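Local coordinates for uncharacterized protein Dfer_1899 (Dyadobacter fermentans, PDB 5HX0), which is of unknown function but folds as a sialidase-like beta-propeller and may bind or process glycans, at residues T235-L240 with V261-A266; A206-A211 with V223-D228. One frame throughout, in Å; residues are numbered along the deposited sequence.

Contact 1: T235-L240 with V261-A266; sequences TSNHLL and VSFNEA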
loop_
_atom_site.group_PDB
_atom_site.type_symbol
_atom_site.label_atom_id
_atom_site.label_comp_id
_atom_site.label_asym_id
_atom_site.label_seq_id
_atom_site.Cartn_x
_atom_site.Cartn_y
_atom_site.Cartn_z
ATOM N N THR A 235 -23.703 -17.923 6.343
ATOM C CA THR A 235 -23.466 -17.497 4.973
ATOM C C THR A 235 -24.045 -18.511 3.997
ATOM O O THR A 235 -24.177 -19.710 4.306
ATOM C CB THR A 235 -21.956 -17.292 4.671
ATOM O OG1 THR A 235 -21.233 -18.522 4.867
ATOM C CG2 THR A 235 -21.360 -16.196 5.550
ATOM N N SER A 236 -24.379 -18.014 2.808
ATOM C CA SER A 236 -24.843 -18.836 1.695
ATOM C C SER A 236 -24.110 -18.400 0.428
ATOM O O SER A 236 -23.507 -17.325 0.382
ATOM C CB SER A 236 -26.372 -18.708 1.510
ATOM O OG SER A 236 -26.714 -17.332 1.380
ATOM N N ASN A 237 -24.169 -19.244 -0.602
ATOM C CA ASN A 237 -23.506 -18.997 -1.875
ATOM C C ASN A 237 -24.531 -18.671 -2.954
ATOM O O ASN A 237 -25.650 -19.209 -2.964
ATOM C CB ASN A 237 -22.673 -20.207 -2.329
ATOM C CG ASN A 237 -21.353 -20.335 -1.573
ATOM O OD1 ASN A 237 -20.992 -21.423 -1.134
ATOM N ND2 ASN A 237 -20.632 -19.217 -1.413
ATOM N N HIS A 238 -24.113 -17.813 -3.877
ATOM C CA HIS A 238 -24.956 -17.250 -4.919
ATOM C C HIS A 238 -24.097 -17.069 -6.162
ATOM O O HIS A 238 -22.922 -16.711 -6.057
ATOM C CB HIS A 238 -25.560 -15.919 -4.437
ATOM C CG HIS A 238 -26.270 -16.056 -3.130
ATOM N ND1 HIS A 238 -27.603 -16.399 -3.047
ATOM C CD2 HIS A 238 -25.814 -16.014 -1.856
ATOM C CE1 HIS A 238 -27.949 -16.516 -1.777
ATOM N NE2 HIS A 238 -26.882 -16.294 -1.033
ATOM N N LEU A 239 -24.667 -17.361 -7.327
ATOM C CA LEU A 239 -23.941 -17.235 -8.586
ATOM C C LEU A 239 -24.140 -15.842 -9.179
ATOM O O LEU A 239 -25.278 -15.420 -9.421
ATOM C CB LEU A 239 -24.403 -18.296 -9.580
ATOM C CG LEU A 239 -23.761 -18.253 -10.973
ATOM C CD1 LEU A 239 -22.268 -18.530 -10.898
ATOM C CD2 LEU A 239 -24.446 -19.245 -11.900
ATOM N N LEU A 240 -23.038 -15.143 -9.425
ATOM C CA LEU A 240 -23.040 -13.944 -10.243
ATOM C C LEU A 240 -22.506 -14.269 -11.631
ATOM O O LEU A 240 -21.695 -15.180 -11.819
ATOM C CB LEU A 240 -22.185 -12.829 -9.639
ATOM C CG LEU A 240 -22.413 -12.446 -8.178
ATOM C CD1 LEU A 240 -21.569 -11.243 -7.826
ATOM C CD2 LEU A 240 -23.876 -12.175 -7.917
ATOM N N VAL A 261 -26.319 -24.917 8.134
ATOM C CA VAL A 261 -24.970 -25.033 7.590
ATOM C C VAL A 261 -24.633 -23.773 6.792
ATOM O O VAL A 261 -25.457 -23.284 6.008
ATOM C CB VAL A 261 -24.865 -26.293 6.720
ATOM C CG1 VAL A 261 -23.503 -26.403 6.080
ATOM C CG2 VAL A 261 -25.185 -27.557 7.557
ATOM N N SER A 262 -23.413 -23.244 6.986
ATOM C CA SER A 262 -22.930 -22.099 6.215
ATOM C C SER A 262 -22.137 -22.577 5.003
ATOM O O SER A 262 -21.447 -23.599 5.059
ATOM C CB SER A 262 -22.028 -21.182 7.052
ATOM O OG SER A 262 -22.718 -20.474 8.074
ATOM N N PHE A 263 -22.237 -21.831 3.916
ATOM C CA PHE A 263 -21.423 -22.036 2.725
ATOM C C PHE A 263 -20.694 -20.727 2.473
ATOM O O PHE A 263 -21.324 -19.665 2.478
ATOM C CB PHE A 263 -22.301 -22.423 1.530
ATOM C CG PHE A 263 -23.131 -23.639 1.785
ATOM C CD1 PHE A 263 -22.587 -24.903 1.622
ATOM C CD2 PHE A 263 -24.432 -23.516 2.248
ATOM C CE1 PHE A 263 -23.355 -26.050 1.900
ATOM C CE2 PHE A 263 -25.194 -24.630 2.519
ATOM C CZ PHE A 263 -24.654 -25.903 2.341
ATOM N N ASN A 264 -19.371 -20.786 2.316
ATOM C CA ASN A 264 -18.632 -19.541 2.119
ATOM C C ASN A 264 -17.706 -19.655 0.914
ATOM O O ASN A 264 -18.133 -19.377 -0.215
ATOM C CB ASN A 264 -17.886 -19.114 3.412
ATOM C CG ASN A 264 -17.199 -20.279 4.151
ATOM O OD1 ASN A 264 -16.305 -20.927 3.608
ATOM N ND2 ASN A 264 -17.574 -20.497 5.408
ATOM N N GLU A 265 -16.459 -20.078 1.105
ATOM C CA GLU A 265 -15.498 -20.057 -0.008
ATOM C C GLU A 265 -15.869 -21.091 -1.072
ATOM O O GLU A 265 -16.148 -22.249 -0.754
ATOM C CB GLU A 265 -14.093 -20.311 0.535
ATOM C CG GLU A 265 -13.691 -19.188 1.425
ATOM C CD GLU A 265 -12.392 -19.428 2.145
ATOM O OE1 GLU A 265 -11.927 -20.587 2.226
ATOM O OE2 GLU A 265 -11.836 -18.441 2.648
ATOM N N ALA A 266 -15.892 -20.672 -2.335
ATOM C CA ALA A 266 -16.411 -21.518 -3.405
ATOM C C ALA A 266 -15.630 -21.266 -4.679
ATOM O O ALA A 266 -15.397 -20.108 -5.039
ATOM C CB ALA A 266 -17.899 -21.229 -3.649
HETATM O O HOH W 1 -19.331 -18.607 6.748
HETATM O O HOH W 2 -26.573 -21.281 4.493
#
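T235, N237 and F263 carry this contact, where strand 234-242 of one propeller blade meets strand 262-270, the first of the next. The two short strand segments run at 57° to each other. The direct backbone bond between them lies at T235, and N237 spans the widening separation with its side chain. The N of F263 bonds to the O of T235 at 2.9 Å. The hydroxyl of T235 donates to the next carbonyl; T235 OG1 to F263 O is 2.6 Å. OG1 sits between the backbone N and the carbonyl carbon (chi1 60°), which turns it to F263 O, and it approaches from above the carbonyl plane. The N of T235 donates to S262 OG, 3.2 Å away. A water donates to T235 OG1 and accepts from N264 ND2. Tetraethylene glycol, probably from the crystallisation liquor, lies near the side chains of T235 and Y207 and may mark a pocket.

N237 ND2 donates to the O of N264 at 2.8 Å, almost straight and on a lone pair in the carbonyl plane. It also bonds to the O of V224. N237 OD1 lies 3.1 Å from F263 CB. The amide and the phenyl ring are turned 49° apart.

The contact is thus mostly polar although largely buried. N237 OD1 has no partner in the model, whereas N264 O is gripped by two amides, N237 ND2 and N208 ND2.

Contact 2: A206-A211 with V223-D228; sequences AYNRGA and VVAATD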
loop_
_atom_site.group_PDB
_atom_site.type_symbol
_atom_site.label_atom_id
_atom_site.label_comp_id
_atom_site.label_asym_id
_atom_site.label_seq_id
_atom_site.Cartn_x
_atom_site.Cartn_y
_atom_site.Cartn_z
ATOM N N ALA A 206 -20.467 -7.804 -2.874
ATOM C CA ALA A 206 -20.186 -9.237 -2.800
ATOM C C ALA A 206 -18.686 -9.528 -2.995
ATOM O O ALA A 206 -17.921 -8.704 -3.487
ATOM C CB ALA A 206 -21.010 -9.991 -3.847
ATOM N N TYR A 207 -18.284 -10.752 -2.648
ATOM C CA TYR A 207 -16.866 -11.107 -2.515
ATOM C C TYR A 207 -16.786 -12.624 -2.389
ATOM O O TYR A 207 -17.775 -13.281 -2.051
ATOM C CB TYR A 207 -16.231 -10.456 -1.263
ATOM C CG TYR A 207 -16.846 -11.064 -0.020
ATOM C CD1 TYR A 207 -18.070 -10.609 0.444
ATOM C CD2 TYR A 207 -16.257 -12.172 0.627
ATOM C CE1 TYR A 207 -18.688 -11.197 1.531
ATOM C CE2 TYR A 207 -16.869 -12.770 1.709
ATOM C CZ TYR A 207 -18.094 -12.281 2.158
ATOM O OH TYR A 207 -18.745 -12.867 3.226
ATOM N N ASN A 208 -15.596 -13.173 -2.616
ATOM C CA ASN A 208 -15.314 -14.522 -2.127
ATOM C C ASN A 208 -13.824 -14.802 -2.263
ATOM O O ASN A 208 -13.077 -14.040 -2.885
ATOM C CB ASN A 208 -16.106 -15.608 -2.870
ATOM C CG ASN A 208 -16.499 -16.750 -1.945
ATOM O OD1 ASN A 208 -16.003 -16.832 -0.817
ATOM N ND2 ASN A 208 -17.376 -17.635 -2.419
ATOM N N ARG A 209 -13.403 -15.922 -1.678
ATOM C CA ARG A 209 -12.191 -16.593 -2.120
ATOM C C ARG A 209 -12.616 -17.797 -2.947
ATOM O O ARG A 209 -13.430 -18.608 -2.490
ATOM C CB ARG A 209 -11.292 -17.035 -0.952
ATOM C CG ARG A 209 -9.927 -17.642 -1.414
ATOM C CD ARG A 209 -10.046 -19.134 -1.851
ATOM N NE ARG A 209 -8.754 -19.706 -2.231
ATOM C CZ ARG A 209 -8.587 -20.915 -2.763
ATOM N NH1 ARG A 209 -7.352 -21.345 -3.033
ATOM N NH2 ARG A 209 -9.642 -21.692 -3.050
ATOM N N GLY A 210 -12.048 -17.924 -4.136
ATOM C CA GLY A 210 -12.350 -19.041 -5.019
ATOM C C GLY A 210 -12.153 -18.636 -6.462
ATOM O O GLY A 210 -12.035 -17.457 -6.791
ATOM N N ALA A 211 -12.109 -19.645 -7.332
ATOM C CA ALA A 211 -11.905 -19.399 -8.751
ATOM C C ALA A 211 -13.210 -19.005 -9.435
ATOM O O ALA A 211 -14.264 -19.624 -9.209
ATOM C CB ALA A 211 -11.316 -20.635 -9.438
ATOM N N VAL A 223 -19.061 -17.553 -8.035
ATOM C CA VAL A 223 -19.893 -17.911 -6.885
ATOM C C VAL A 223 -19.400 -17.140 -5.665
ATOM O O VAL A 223 -18.270 -17.347 -5.200
ATOM C CB VAL A 223 -19.894 -19.421 -6.635
ATOM C CG1 VAL A 223 -20.678 -19.753 -5.346
ATOM C CG2 VAL A 223 -20.500 -20.142 -7.843
ATOM N N VAL A 224 -20.255 -16.264 -5.139
ATOM C CA VAL A 224 -19.889 -15.354 -4.057
ATOM C C VAL A 224 -20.566 -15.799 -2.767
ATOM O O VAL A 224 -21.494 -16.609 -2.756
ATOM C CB VAL A 224 -20.251 -13.884 -4.360
ATOM C CG1 VAL A 224 -19.477 -13.355 -5.575
ATOM C CG2 VAL A 224 -21.775 -13.730 -4.544
ATOM N N ALA A 225 -20.076 -15.255 -1.661
ATOM C CA ALA A 225 -20.600 -15.547 -0.339
ATOM C C ALA A 225 -21.423 -14.365 0.134
ATOM O O ALA A 225 -21.158 -13.221 -0.242
ATOM C CB ALA A 225 -19.462 -15.815 0.656
ATOM N N ALA A 226 -22.421 -14.640 0.972
ATOM C CA ALA A 226 -23.194 -13.556 1.568
ATOM C C ALA A 226 -23.612 -13.963 2.973
ATOM O O ALA A 226 -23.997 -15.115 3.202
ATOM C CB ALA A 226 -24.429 -13.203 0.719
ATOM N N THR A 227 -23.500 -13.022 3.912
ATOM C CA THR A 227 -24.022 -13.224 5.260
ATOM C C THR A 227 -25.525 -12.998 5.207
ATOM O O THR A 227 -25.966 -11.893 4.880
ATOM C CB THR A 227 -23.385 -12.255 6.260
ATOM O OG1 THR A 227 -21.979 -12.470 6.334
ATOM C CG2 THR A 227 -23.989 -12.448 7.663
ATOM N N ASP A 228 -26.306 -14.038 5.498
ATOM C CA ASP A 228 -27.755 -13.944 5.430
ATOM C C ASP A 228 -28.442 -14.091 6.780
ATOM O O ASP A 228 -29.668 -14.001 6.842
ATOM C CB ASP A 228 -28.336 -14.954 4.425
ATOM C CG ASP A 228 -27.943 -16.399 4.695
ATOM O OD1 ASP A 228 -27.461 -16.748 5.795
ATOM O OD2 ASP A 228 -28.147 -17.201 3.755
HETATM O O HOH W 3 -20.738 -11.246 4.367
HETATM O O HOH W 4 -16.428 -18.674 -7.691
#
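The extended segment A206-A211 comes up to strand 220-229 with a backbone bond from the N of A225 to the O of Y207, 3.1 Å long and nearly straight at 176°. In the beta-propeller, this loop runs between strand 220-229 and strand 262-270 of the next blade, to which R209 and A211 make backbone bonds. The N of Y207 is buried with no partner in the model.

Y207 lays its ring beside A225. Its CG stands between the backbone N and the carbonyl carbon (chi1 67°), and this brings the ring back along the strand although CB points away from it. Y207 CZ is 4.1 Å from A225 CB, and Y207 CE1 is 3.7 Å from A225 O. F167 meets the same ring edge-to-face.

N208 points its CB toward the strand and reaches V223. N208 ND2 donates to the O of V223 at 2.9 Å, with the acceptor in the amide plane. The same nitrogen also bonds to the O of N264 in the next blade. Two carbonyls therefore hold the amide and fix which way it is turned. N208 OD1 lies 3.9 Å from A225 CB and accepts a weak bond from the N of R209. The small CB of A225 is thus met by both Y207 and N208.

A206 adds an apolar touch, A206 CB to V224 CG2 at 3.9 Å. Beyond the ring, a water joins the two segments: it lies 2.8 Å from Y207 OH and 2.6 Å from T227 OG1.

From the N terminus, the chain reaches 206-211 first, and strand 220-229 returns to close contact 2 after 11 intervening residues, which include strand 213-214. Strand 234-242 follows as its antiparallel neighbour in the same sheet. The chain then passes through strand 250-256 and closes contact 1 at 261-266, over 20 residues. The two closures are in series and neither nests nor crosses. Contact 2 ties the loop to strand 220-229, contact 1 ties strand 234-242 to the next blade, and the loop bonds to that next blade as well. They adjoin directly: S236 OG reaches D228 OD2 at 2.8 Å, a probable hydrogen bond, and E265 CA packs against N208 OD1.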